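Local coordinates for protein Non-reducing end beta-L-arabinofuranosidase (Bacteroides thetaiotaomicron, PDB 5MQO) that probably hydrolyses glycosidic bonds of plant pectin as a family GH127 glycoside hydrolase, with a likely role as an aceric acidase, at residues E316-L319 against M320-L323. Residues are numbered along the deposited sequence; the frame is centred on the assembly and turned at random.
Sequences EQQL and MKNL
Lys-321, Asn-322 and Leu-323 each send their backbone N-H four residues back, to the carbonyls of Gln-317, Gln-318 and Leu-319, winding the first turns of helix 317-333; the Leu-323 N to Leu-319 O bond is the shortest of the three at 2.7 Å. On the side of this turn that faces the loop around Arg-288 to Tyr-291, the amides of Gln-318 and Asn-322 meet at i to i+4 spacing. With CG anti to the backbone N (chi1 173°) and a bend at chi2 (54°), the Gln-318 chain turns forward along the helix, and its NE2 donates to OD1 of Asn-322 over 2.8 Å. The bond is angled: the two amide planes stand 68° apart, and NE2 approaches from above the carbonyl plane of Asn-322. NE2 also bonds to the hydroxyl of Tyr-291, while ND2 of Asn-322 reaches the main-chain oxygens of Arg-288 and Gln-290, so the pair ties the helix start to the 288-291 loop. Shortening Gln-318 to an alanine removes the amide and is likely to leave Asn-322 OD1 without this donor and the Tyr-291 hydroxyl without this hydrogen bond. Alongside, CB of Lys-321 rests 3.2 Å from Gln-318 O, and CG of Leu-323 lies 3.3 Å from Leu-319 O. Glu-316, just ahead of the helix, pairs with Arg-288 in a salt bridge. In the helical catalytic domain, Leu-319, Met-320 and Leu-323 pack on helix 297-314, and the latter two also touch helix 382-399 through Met-395.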
loop_
_atom_site.group_PDB
_atom_site.type_symbol
_atom_site.label_atom_id
_atom_site.label_comp_id
_atom_site.label_asym_id
_atom_site.label_seq_id
_atom_site.Cartn_x
_atom_site.Cartn_y
_atom_site.Cartn_z
ATOM N N GLU A 316 15.201 6.856 19.083
ATOM C CA GLU A 316 14.495 7.004 20.365
ATOM C C GLU A 316 13.633 5.785 20.599
ATOM O O GLU A 316 12.603 5.629 19.987
ATOM C CB GLU A 316 13.630 8.273 20.380
ATOM C CG GLU A 316 13.110 8.679 21.780
ATOM C CD GLU A 316 12.000 9.726 21.719
ATOM O OE1 GLU A 316 11.769 10.216 20.583
ATOM O OE2 GLU A 316 11.369 10.048 22.770
ATOM N N GLN A 317 14.066 4.906 21.479
ATOM C CA GLN A 317 13.374 3.638 21.658
ATOM C C GLN A 317 11.878 3.766 21.945
ATOM O O GLN A 317 11.100 2.952 21.458
ATOM C CB GLN A 317 14.087 2.778 22.711
ATOM C CG GLN A 317 15.398 2.195 22.169
ATOM C CD GLN A 317 16.161 1.346 23.187
ATOM O OE1 GLN A 317 16.691 1.869 24.188
ATOM N NE2 GLN A 317 16.238 0.028 22.929
ATOM N N GLN A 318 11.486 4.796 22.696
ATOM C CA GLN A 318 10.092 4.952 23.139
ATOM C C GLN A 318 9.167 4.979 21.938
ATOM O O GLN A 318 8.188 4.277 21.918
ATOM C CB GLN A 318 9.924 6.195 24.023
ATOM C CG GLN A 318 8.489 6.565 24.402
ATOM C CD GLN A 318 7.681 5.447 25.053
ATOM O OE1 GLN A 318 8.176 4.708 25.905
ATOM N NE2 GLN A 318 6.421 5.339 24.667
ATOM N N LEU A 319 9.535 5.723 20.909
ATOM C CA LEU A 319 8.795 5.718 19.640
ATOM C C LEU A 319 8.498 4.300 19.075
ATOM O O LEU A 319 7.378 4.018 18.668
ATOM C CB LEU A 319 9.537 6.535 18.593
ATOM C CG LEU A 319 9.821 7.975 18.994
ATOM C CD1 LEU A 319 10.673 8.630 17.940
ATOM C CD2 LEU A 319 8.534 8.754 19.205
ATOM N N MET A 320 9.494 3.418 19.071
ATOM C CA MET A 320 9.315 2.023 18.638
ATOM C C MET A 320 8.474 1.225 19.638
ATOM O O MET A 320 7.838 0.257 19.261
ATOM C CB MET A 320 10.680 1.357 18.421
ATOM C CG MET A 320 10.684 0.072 17.587
ATOM S SD MET A 320 10.161 0.095 15.853
ATOM C CE MET A 320 10.424 1.818 15.413
ATOM N N LYS A 321 8.466 1.616 20.909
ATOM C CA LYS A 321 7.503 1.029 21.865
ATOM C C LYS A 321 6.049 1.366 21.473
ATOM O O LYS A 321 5.179 0.516 21.550
ATOM C CB LYS A 321 7.809 1.443 23.322
ATOM C CG LYS A 321 8.131 0.272 24.255
ATOM C CD LYS A 321 9.208 0.549 25.320
ATOM C CE LYS A 321 9.779 -0.783 25.832
ATOM N NZ LYS A 321 10.382 -0.693 27.192
ATOM N N ASN A 322 5.822 2.601 21.036
ATOM C CA ASN A 322 4.530 3.021 20.539
ATOM C C ASN A 322 4.247 2.381 19.210
ATOM O O ASN A 322 3.184 1.811 19.024
ATOM C CB ASN A 322 4.443 4.541 20.422
ATOM C CG ASN A 322 4.610 5.233 21.766
ATOM O OD1 ASN A 322 5.636 5.844 22.022
ATOM N ND2 ASN A 322 3.604 5.121 22.636
ATOM N N LEU A 323 5.197 2.433 18.292
ATOM C CA LEU A 323 4.927 1.982 16.918
ATOM C C LEU A 323 4.649 0.502 16.866
ATOM O O LEU A 323 3.781 0.089 16.095
ATOM C CB LEU A 323 6.048 2.348 15.950
ATOM C CG LEU A 323 6.213 3.845 15.632
ATOM C CD1 LEU A 323 7.497 4.073 14.825
ATOM C CD2 LEU A 323 4.996 4.425 14.918
#